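Local coordinates for tRNA (guanine(26)-N(2))-dimethyltransferase (Pyrococcus horikoshii, PDB 2DUL), which probably transfers two methyl groups from S-adenosyl-L-methionine to the exocyclic N2 of guanine 26 in tRNA, at residues A[125-139]-A[149-163]. Sequence-based numbering, arbitrary orientation.
Sequences MAERHRYFHFIDLDP and TALRSAKRRGILGVT
Arg130 grips the C-terminal end of helix 149-153 through its guanidinium: NH2 donates to Ala154 O (2.9 Å) and, weakly, to Leu151 O, with Arg152 O over one face and Arg156 CG over the other. The bend at chi2 (-62°) turns this chain, which sets out away from 149-163, back onto those carbonyls. With alanine in place of Arg130, Ala154 O would probably lose this donor and a gap would open beside Arg156 CG. Other polar bonds fasten the same end. Ser153 OG donates to Arg128 O (2.8 Å) while lying at the edge of the Phe132 ring, and Ser153 O takes Tyr131 N (2.7 Å) and Phe132 N from opposite faces of its plane. Past the helix, Lys155 NZ donates to Arg130 O (3.2 Å). Strands 134-137 and 158-163 pair in parallel, Gly161 N bonding to Ile135 O and Gly161 O accepting from Leu137 N. Apolar contacts fill in: Ile135 CD1 meets Ser153 CB (3.7 Å), Leu137 CD1 and Met125 SD both meet Ala150 CB; on the opposite face, where helix 33-46 packs, Phe134 CD1 touches Ile159 CG2. This is a beta-alpha-beta crossover of the Rossmann-like methyltransferase fold, its two strands lying between strands 50-53 and 226-235.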
ATOM      1  N   MET A 125     -10.226  -3.297 -17.324  1.00 17.17           N
ATOM      2  CA  MET A 125      -8.775  -3.182 -17.469  1.00 17.73           C
ATOM      3  C   MET A 125      -8.240  -3.935 -18.688  1.00 18.20           C
ATOM      4  O   MET A 125      -7.249  -3.515 -19.298  1.00 17.84           O
ATOM      5  CB  MET A 125      -8.075  -3.646 -16.184  1.00 17.30           C
ATOM      6  CG  MET A 125      -8.348  -2.720 -14.995  1.00 18.27           C
ATOM      7  SD  MET A 125      -7.337  -3.083 -13.550  1.00 18.10           S
ATOM      8  CE  MET A 125      -8.047  -4.678 -13.015  1.00 16.98           C
ATOM      9  N   ALA A 126      -8.895  -5.036 -19.052  1.00 18.34           N
ATOM     10  CA  ALA A 126      -8.481  -5.806 -20.226  1.00 19.42           C
ATOM     11  C   ALA A 126      -8.767  -4.993 -21.487  1.00 22.18           C
ATOM     12  O   ALA A 126      -8.053  -5.102 -22.491  1.00 23.85           O
ATOM     13  CB  ALA A 126      -9.230  -7.133 -20.279  1.00 19.94           C
ATOM     14  N   GLU A 127      -9.819  -4.181 -21.436  1.00 22.58           N
ATOM     15  CA  GLU A 127     -10.194  -3.337 -22.566  1.00 26.34           C
ATOM     16  C   GLU A 127      -9.236  -2.146 -22.703  1.00 25.60           C
ATOM     17  O   GLU A 127      -8.996  -1.658 -23.808  1.00 26.29           O
ATOM     18  CB  GLU A 127     -11.631  -2.828 -22.394  1.00 29.53           C
ATOM     19  CG  GLU A 127     -12.668  -3.943 -22.283  1.00 39.00           C
ATOM     20  CD  GLU A 127     -14.099  -3.430 -22.201  1.00 43.06           C
ATOM     21  OE1 GLU A 127     -14.388  -2.568 -21.342  1.00 46.07           O
ATOM     22  OE2 GLU A 127     -14.942  -3.900 -22.996  1.00 47.09           O
ATOM     23  N   ARG A 128      -8.689  -1.685 -21.581  1.00 23.94           N
ATOM     24  CA  ARG A 128      -7.767  -0.547 -21.571  1.00 23.55           C
ATOM     25  C   ARG A 128      -6.327  -1.014 -21.332  1.00 24.62           C
ATOM     26  O   ARG A 128      -5.753  -0.797 -20.261  1.00 21.72           O
ATOM     27  CB  ARG A 128      -8.175   0.439 -20.470  1.00 23.60           C
ATOM     28  CG  ARG A 128      -9.572   1.044 -20.608  1.00 26.79           C
ATOM     29  CD  ARG A 128      -9.636   2.126 -21.683  1.00 27.39           C
ATOM     30  NE  ARG A 128      -9.860   1.580 -23.016  1.00 31.54           N
ATOM     31  CZ  ARG A 128      -9.036   1.747 -24.044  1.00 31.37           C
ATOM     32  NH1 ARG A 128      -7.920   2.446 -23.897  1.00 34.23           N
ATOM     33  NH2 ARG A 128      -9.329   1.219 -25.221  1.00 33.87           N
ATOM     34  N   HIS A 129      -5.752  -1.653 -22.345  1.00 25.99           N
ATOM     35  CA  HIS A 129      -4.393  -2.180 -22.279  1.00 25.62           C
ATOM     36  C   HIS A 129      -3.355  -1.059 -22.324  1.00 24.86           C
ATOM     37  O   HIS A 129      -3.435  -0.176 -23.180  1.00 24.33           O
ATOM     38  CB  HIS A 129      -4.188  -3.144 -23.455  1.00 27.34           C
ATOM     39  CG  HIS A 129      -2.871  -3.850 -23.447  1.00 29.56           C
ATOM     40  ND1 HIS A 129      -2.496  -4.719 -22.445  1.00 31.67           N
ATOM     41  CD2 HIS A 129      -1.842  -3.824 -24.327  1.00 29.70           C
ATOM     42  CE1 HIS A 129      -1.294  -5.198 -22.708  1.00 30.97           C
ATOM     43  NE2 HIS A 129      -0.874  -4.672 -23.843  1.00 30.71           N
ATOM     44  N   ARG A 130      -2.393  -1.090 -21.398  1.00 22.40           N
ATOM     45  CA  ARG A 130      -1.331  -0.080 -21.340  1.00 21.25           C
ATOM     46  C   ARG A 130      -1.932   1.307 -21.537  1.00 22.09           C
ATOM     47  O   ARG A 130      -1.519   2.058 -22.424  1.00 21.12           O
ATOM     48  CB  ARG A 130      -0.296  -0.353 -22.439  1.00 21.55           C
ATOM     49  CG  ARG A 130       0.367  -1.720 -22.334  1.00 20.89           C
ATOM     50  CD  ARG A 130       1.130  -1.850 -21.024  1.00 22.77           C
ATOM     51  NE  ARG A 130       1.602  -3.213 -20.809  1.00 23.96           N
ATOM     52  CZ  ARG A 130       1.925  -3.703 -19.619  1.00 22.68           C
ATOM     53  NH1 ARG A 130       2.344  -4.957 -19.515  1.00 20.76           N
ATOM     54  NH2 ARG A 130       1.822  -2.938 -18.534  1.00 19.89           N
ATOM     55  N   TYR A 131      -2.890   1.652 -20.683  1.00 19.69           N
ATOM     56  CA  TYR A 131      -3.598   2.917 -20.807  1.00 19.44           C
ATOM     57  C   TYR A 131      -3.505   3.891 -19.636  1.00 19.61           C
ATOM     58  O   TYR A 131      -3.402   5.099 -19.844  1.00 19.98           O
ATOM     59  CB  TYR A 131      -5.070   2.607 -21.094  1.00 18.19           C
ATOM     60  CG  TYR A 131      -5.933   3.810 -21.389  1.00 20.22           C
ATOM     61  CD1 TYR A 131      -6.785   4.344 -20.416  1.00 18.74           C
ATOM     62  CD2 TYR A 131      -5.912   4.409 -22.648  1.00 18.55           C
ATOM     63  CE1 TYR A 131      -7.596   5.448 -20.697  1.00 19.45           C
ATOM     64  CE2 TYR A 131      -6.715   5.507 -22.939  1.00 21.15           C
ATOM     65  CZ  TYR A 131      -7.555   6.021 -21.960  1.00 21.44           C
ATOM     66  OH  TYR A 131      -8.350   7.105 -22.247  1.00 22.69           O
ATOM     67  N   PHE A 132      -3.546   3.377 -18.411  1.00 19.20           N
ATOM     68  CA  PHE A 132      -3.512   4.245 -17.239  1.00 17.42           C
ATOM     69  C   PHE A 132      -2.146   4.577 -16.659  1.00 16.81           C
ATOM     70  O   PHE A 132      -1.270   3.720 -16.573  1.00 18.14           O
ATOM     71  CB  PHE A 132      -4.378   3.650 -16.118  1.00 16.67           C
ATOM     72  CG  PHE A 132      -5.812   3.442 -16.503  1.00 16.48           C
ATOM     73  CD1 PHE A 132      -6.257   2.196 -16.931  1.00 15.78           C
ATOM     74  CD2 PHE A 132      -6.710   4.504 -16.471  1.00 16.62           C
ATOM     75  CE1 PHE A 132      -7.582   2.008 -17.326  1.00 16.93           C
ATOM     76  CE2 PHE A 132      -8.036   4.331 -16.863  1.00 18.23           C
ATOM     77  CZ  PHE A 132      -8.474   3.080 -17.293  1.00 16.87           C
ATOM     78  N   HIS A 133      -1.984   5.833 -16.246  1.00 16.93           N
ATOM     79  CA  HIS A 133      -0.749   6.290 -15.621  1.00 18.28           C
ATOM     80  C   HIS A 133      -0.782   5.841 -14.161  1.00 17.61           C
ATOM     81  O   HIS A 133       0.253   5.702 -13.515  1.00 17.71           O
ATOM     82  CB  HIS A 133      -0.647   7.818 -15.693  1.00 21.43           C
ATOM     83  CG  HIS A 133      -0.478   8.345 -17.082  1.00 24.92           C
ATOM     84  ND1 HIS A 133       0.648   8.097 -17.840  1.00 28.48           N
ATOM     85  CD2 HIS A 133      -1.300   9.087 -17.862  1.00 25.77           C
ATOM     86  CE1 HIS A 133       0.513   8.662 -19.026  1.00 26.83           C
ATOM     87  NE2 HIS A 133      -0.661   9.270 -19.066  1.00 29.41           N
ATOM     88  N   PHE A 134      -1.987   5.630 -13.641  1.00 18.05           N
ATOM     89  CA  PHE A 134      -2.145   5.183 -12.262  1.00 18.27           C
ATOM     90  C   PHE A 134      -3.430   4.392 -12.104  1.00 17.52           C
ATOM     91  O   PHE A 134      -4.480   4.784 -12.608  1.00 18.41           O
ATOM     92  CB  PHE A 134      -2.165   6.371 -11.287  1.00 19.43           C
ATOM     93  CG  PHE A 134      -2.526   5.989  -9.863  1.00 19.75           C
ATOM     94  CD1 PHE A 134      -1.708   5.138  -9.120  1.00 21.59           C
ATOM     95  CD2 PHE A 134      -3.695   6.464  -9.276  1.00 21.20           C
ATOM     96  CE1 PHE A 134      -2.054   4.765  -7.808  1.00 20.69           C
ATOM     97  CE2 PHE A 134      -4.049   6.097  -7.966  1.00 20.80           C
ATOM     98  CZ  PHE A 134      -3.227   5.246  -7.234  1.00 19.70           C
ATOM     99  N   ILE A 135      -3.329   3.262 -11.415  1.00 19.13           N
ATOM    100  CA  ILE A 135      -4.488   2.423 -11.145  1.00 17.13           C
ATOM    101  C   ILE A 135      -4.492   2.175  -9.645  1.00 17.99           C
ATOM    102  O   ILE A 135      -3.462   1.829  -9.070  1.00 20.63           O
ATOM    103  CB  ILE A 135      -4.410   1.051 -11.875  1.00 17.29           C
ATOM    104  CG1 ILE A 135      -4.542   1.243 -13.388  1.00 14.36           C
ATOM    105  CG2 ILE A 135      -5.525   0.128 -11.368  1.00 16.40           C
ATOM    106  CD1 ILE A 135      -4.466  -0.062 -14.186  1.00 16.55           C
ATOM    107  N   ASP A 136      -5.640   2.376  -9.011  1.00 18.95           N
ATOM    108  CA  ASP A 136      -5.761   2.138  -7.579  1.00 20.45           C
ATOM    109  C   ASP A 136      -6.707   0.953  -7.378  1.00 19.38           C
ATOM    110  O   ASP A 136      -7.886   1.022  -7.713  1.00 19.92           O
ATOM    111  CB  ASP A 136      -6.296   3.386  -6.866  1.00 22.61           C
ATOM    112  CG  ASP A 136      -6.058   3.348  -5.359  1.00 27.04           C
ATOM    113  OD1 ASP A 136      -6.174   4.410  -4.709  1.00 28.11           O
ATOM    114  OD2 ASP A 136      -5.750   2.259  -4.827  1.00 29.41           O
ATOM    115  N   LEU A 137      -6.159  -0.140  -6.863  1.00 20.51           N
ATOM    116  CA  LEU A 137      -6.913  -1.361  -6.604  1.00 24.15           C
ATOM    117  C   LEU A 137      -7.233  -1.432  -5.125  1.00 25.27           C
ATOM    118  O   LEU A 137      -6.343  -1.687  -4.308  1.00 25.57           O
ATOM    119  CB  LEU A 137      -6.089  -2.595  -6.979  1.00 25.35           C
ATOM    120  CG  LEU A 137      -5.762  -2.869  -8.442  1.00 27.31           C
ATOM    121  CD1 LEU A 137      -5.031  -4.215  -8.542  1.00 25.69           C
ATOM    122  CD2 LEU A 137      -7.057  -2.902  -9.257  1.00 29.30           C
ATOM    123  N   ASP A 138      -8.499  -1.222  -4.786  1.00 28.07           N
ATOM    124  CA  ASP A 138      -8.941  -1.247  -3.395  1.00 32.25           C
ATOM    125  C   ASP A 138     -10.201  -2.096  -3.275  1.00 32.99           C
ATOM    126  O   ASP A 138     -11.303  -1.566  -3.153  1.00 35.20           O
ATOM    127  CB  ASP A 138      -9.235   0.183  -2.931  1.00 36.43           C
ATOM    128  CG  ASP A 138      -9.471   0.275  -1.437  1.00 41.88           C
ATOM    129  OD1 ASP A 138      -8.530  -0.022  -0.671  1.00 44.80           O
ATOM    130  OD2 ASP A 138     -10.596   0.643  -1.031  1.00 44.72           O
ATOM    131  N   PRO A 139     -10.053  -3.430  -3.305  1.00 34.26           N
ATOM    132  CA  PRO A 139     -11.179  -4.363  -3.206  1.00 35.02           C
ATOM    133  C   PRO A 139     -11.548  -4.764  -1.780  1.00 36.15           C
ATOM    134  O   PRO A 139     -10.901  -4.351  -0.818  1.00 36.05           O
ATOM    135  CB  PRO A 139     -10.685  -5.556  -4.001  1.00 34.88           C
ATOM    136  CG  PRO A 139      -9.253  -5.620  -3.567  1.00 35.61           C
ATOM    137  CD  PRO A 139      -8.813  -4.157  -3.638  1.00 35.33           C
ATOM    138  N   THR A 149      -4.217  -8.422 -14.392  1.00 16.25           N
ATOM    139  CA  THR A 149      -4.800  -7.554 -15.406  1.00 16.60           C
ATOM    140  C   THR A 149      -4.390  -6.098 -15.181  1.00 17.86           C
ATOM    141  O   THR A 149      -4.146  -5.362 -16.138  1.00 15.21           O
ATOM    142  CB  THR A 149      -6.339  -7.675 -15.429  1.00 17.79           C
ATOM    143  OG1 THR A 149      -6.701  -9.053 -15.593  1.00 17.95           O
ATOM    144  CG2 THR A 149      -6.927  -6.878 -16.602  1.00 15.42           C
ATOM    145  N   ALA A 150      -4.298  -5.677 -13.921  1.00 17.01           N
ATOM    146  CA  ALA A 150      -3.890  -4.304 -13.649  1.00 16.74           C
ATOM    147  C   ALA A 150      -2.471  -4.086 -14.177  1.00 17.96           C
ATOM    148  O   ALA A 150      -2.140  -3.005 -14.665  1.00 18.14           O
ATOM    149  CB  ALA A 150      -3.940  -4.019 -12.151  1.00 16.09           C
ATOM    150  N   LEU A 151      -1.643  -5.121 -14.083  1.00 17.79           N
ATOM    151  CA  LEU A 151      -0.262  -5.037 -14.542  1.00 19.09           C
ATOM    152  C   LEU A 151      -0.160  -4.919 -16.060  1.00 19.54           C
ATOM    153  O   LEU A 151       0.902  -4.582 -16.587  1.00 22.83           O
ATOM    154  CB  LEU A 151       0.535  -6.247 -14.047  1.00 17.17           C
ATOM    155  CG  LEU A 151       0.940  -6.165 -12.575  1.00 16.63           C
ATOM    156  CD1 LEU A 151       1.452  -7.515 -12.089  1.00 17.90           C
ATOM    157  CD2 LEU A 151       2.016  -5.087 -12.408  1.00 18.87           C
ATOM    158  N   ARG A 152      -1.259  -5.199 -16.759  1.00 18.02           N
ATOM    159  CA  ARG A 152      -1.299  -5.082 -18.213  1.00 18.15           C
ATOM    160  C   ARG A 152      -2.023  -3.794 -18.629  1.00 18.44           C
ATOM    161  O   ARG A 152      -1.763  -3.248 -19.699  1.00 18.23           O
ATOM    162  CB  ARG A 152      -2.002  -6.298 -18.839  1.00 18.78           C
ATOM    163  CG  ARG A 152      -1.119  -7.537 -18.972  1.00 20.48           C
ATOM    164  CD  ARG A 152      -1.858  -8.719 -19.601  1.00 20.00           C
ATOM    165  NE  ARG A 152      -2.604  -9.482 -18.602  1.00 22.60           N
ATOM    166  CZ  ARG A 152      -3.927  -9.496 -18.485  1.00 23.19           C
ATOM    167  NH1 ARG A 152      -4.688  -8.790 -19.310  1.00 23.70           N
ATOM    168  NH2 ARG A 152      -4.490 -10.207 -17.517  1.00 24.99           N
ATOM    169  N   SER A 153      -2.922  -3.316 -17.771  1.00 17.32           N
ATOM    170  CA  SER A 153      -3.699  -2.103 -18.030  1.00 17.25           C
ATOM    171  C   SER A 153      -2.919  -0.811 -17.735  1.00 17.39           C
ATOM    172  O   SER A 153      -3.139   0.218 -18.381  1.00 19.10           O
ATOM    173  CB  SER A 153      -4.984  -2.127 -17.194  1.00 15.50           C
ATOM    174  OG  SER A 153      -5.841  -1.038 -17.515  1.00 17.00           O
ATOM    175  N   ALA A 154      -2.025  -0.852 -16.753  1.00 16.49           N
ATOM    176  CA  ALA A 154      -1.216   0.321 -16.428  1.00 18.84           C
ATOM    177  C   ALA A 154      -0.157   0.458 -17.526  1.00 19.52           C
ATOM    178  O   ALA A 154       0.175  -0.527 -18.175  1.00 18.07           O
ATOM    179  CB  ALA A 154      -0.529   0.129 -15.078  1.00 16.13           C
ATOM    180  N   LYS A 155       0.351   1.672 -17.738  1.00 21.66           N
ATOM    181  CA  LYS A 155       1.415   1.903 -18.728  1.00 22.66           C
ATOM    182  C   LYS A 155       2.642   1.137 -18.217  1.00 20.81           C
ATOM    183  O   LYS A 155       2.698   0.783 -17.041  1.00 18.88           O
ATOM    184  CB  LYS A 155       1.780   3.391 -18.808  1.00 25.15           C
ATOM    185  CG  LYS A 155       0.695   4.323 -19.330  1.00 30.62           C
ATOM    186  CD  LYS A 155       0.520   4.189 -20.828  1.00 34.07           C
ATOM    187  CE  LYS A 155      -0.383   5.285 -21.373  1.00 35.53           C
ATOM    188  NZ  LYS A 155      -0.646   5.103 -22.823  1.00 37.24           N
ATOM    189  N   ARG A 156       3.624   0.904 -19.087  1.00 19.34           N
ATOM    190  CA  ARG A 156       4.829   0.171 -18.697  1.00 20.73           C
ATOM    191  C   ARG A 156       5.685   0.946 -17.686  1.00 21.57           C
ATOM    192  O   ARG A 156       6.595   0.392 -17.063  1.00 20.93           O
ATOM    193  CB  ARG A 156       5.644  -0.196 -19.949  1.00 21.78           C
ATOM    194  CG  ARG A 156       4.897  -1.153 -20.889  1.00 22.79           C
ATOM    195  CD  ARG A 156       5.754  -1.580 -22.083  1.00 23.40           C
ATOM    196  NE  ARG A 156       6.925  -2.334 -21.647  1.00 23.04           N
ATOM    197  CZ  ARG A 156       6.908  -3.601 -21.242  1.00 22.04           C
ATOM    198  NH1 ARG A 156       5.774  -4.295 -21.220  1.00 22.48           N
ATOM    199  NH2 ARG A 156       8.030  -4.164 -20.819  1.00 21.19           N
ATOM    200  N   ARG A 157       5.389   2.231 -17.524  1.00 20.37           N
ATOM    201  CA  ARG A 157       6.102   3.053 -16.558  1.00 23.80           C
ATOM    202  C   ARG A 157       5.043   3.672 -15.652  1.00 24.36           C
ATOM    203  O   ARG A 157       5.250   4.723 -15.046  1.00 24.96           O
ATOM    204  CB  ARG A 157       6.912   4.143 -17.265  1.00 25.42           C
ATOM    205  CG  ARG A 157       8.027   3.599 -18.158  1.00 28.03           C
ATOM    206  CD  ARG A 157       8.743   4.723 -18.904  1.00 34.07           C
ATOM    207  NE  ARG A 157       9.755   4.228 -19.840  1.00 39.66           N
ATOM    208  CZ  ARG A 157       9.506   3.432 -20.879  1.00 43.62           C
ATOM    209  NH1 ARG A 157      10.502   3.042 -21.669  1.00 44.05           N
ATOM    210  NH2 ARG A 157       8.268   3.020 -21.137  1.00 43.36           N
ATOM    211  N   GLY A 158       3.904   2.992 -15.570  1.00 23.63           N
ATOM    212  CA  GLY A 158       2.806   3.467 -14.752  1.00 23.50           C
ATOM    213  C   GLY A 158       2.986   3.251 -13.264  1.00 22.80           C
ATOM    214  O   GLY A 158       3.995   2.705 -12.805  1.00 22.07           O
ATOM    215  N   ILE A 159       1.987   3.681 -12.504  1.00 20.28           N
ATOM    216  CA  ILE A 159       2.012   3.551 -11.059  1.00 20.27           C
ATOM    217  C   ILE A 159       0.855   2.670 -10.639  1.00 19.39           C
ATOM    218  O   ILE A 159      -0.255   2.802 -11.151  1.00 19.42           O
ATOM    219  CB  ILE A 159       1.843   4.915 -10.370  1.00 20.65           C
ATOM    220  CG1 ILE A 159       2.949   5.862 -10.835  1.00 22.44           C
ATOM    221  CG2 ILE A 159       1.851   4.736  -8.861  1.00 19.58           C
ATOM    222  CD1 ILE A 159       2.660   7.314 -10.538  1.00 25.13           C
ATOM    223  N   LEU A 160       1.117   1.762  -9.712  1.00 18.93           N
ATOM    224  CA  LEU A 160       0.068   0.883  -9.239  1.00 20.87           C
ATOM    225  C   LEU A 160      -0.114   1.039  -7.739  1.00 19.39           C
ATOM    226  O   LEU A 160       0.848   0.975  -6.978  1.00 20.87           O
ATOM    227  CB  LEU A 160       0.407  -0.572  -9.577  1.00 21.61           C
ATOM    228  CG  LEU A 160      -0.674  -1.637  -9.368  1.00 26.25           C
ATOM    229  CD1 LEU A 160      -1.908  -1.293 -10.201  1.00 27.23           C
ATOM    230  CD2 LEU A 160      -0.119  -3.006  -9.780  1.00 24.18           C
ATOM    231  N   GLY A 161      -1.354   1.260  -7.326  1.00 20.96           N
ATOM    232  CA  GLY A 161      -1.655   1.383  -5.912  1.00 21.83           C
ATOM    233  C   GLY A 161      -2.464   0.153  -5.562  1.00 22.56           C
ATOM    234  O   GLY A 161      -3.502  -0.101  -6.172  1.00 23.87           O
ATOM    235  N   VAL A 162      -1.994  -0.626  -4.598  1.00 22.55           N
ATOM    236  CA  VAL A 162      -2.699  -1.841  -4.223  1.00 24.46           C
ATOM    237  C   VAL A 162      -2.955  -1.903  -2.727  1.00 25.27           C
ATOM    238  O   VAL A 162      -2.086  -1.570  -1.922  1.00 25.50           O
ATOM    239  CB  VAL A 162      -1.888  -3.099  -4.620  1.00 24.70           C
ATOM    240  CG1 VAL A 162      -2.738  -4.344  -4.431  1.00 25.70           C
ATOM    241  CG2 VAL A 162      -1.398  -2.979  -6.062  1.00 25.02           C
ATOM    242  N   THR A 163      -4.156  -2.331  -2.363  1.00 25.34           N
ATOM    243  CA  THR A 163      -4.523  -2.470  -0.964  1.00 26.95           C
ATOM    244  C   THR A 163      -5.014  -3.886  -0.705  1.00 27.10           C
ATOM    245  O   THR A 163      -5.730  -4.465  -1.521  1.00 28.67           O
ATOM    246  CB  THR A 163      -5.651  -1.499  -0.560  1.00 26.97           C
ATOM    247  OG1 THR A 163      -5.226  -0.147  -0.767  1.00 29.85           O
ATOM    248  CG2 THR A 163      -6.002  -1.683   0.915  1.00 29.15           C
TER
HETATM  249  O   HOH W   1       3.277  -4.294 -23.264  1.00 19.07           O
HETATM  250  O   HOH W   2      -3.004   6.339 -22.484  1.00 25.75           O
HETATM  251  O   HOH W   3       3.447   6.497 -17.005  1.00 42.63           O
HETATM  252  O   HOH W   4       2.832   7.032 -14.446  1.00 42.88           O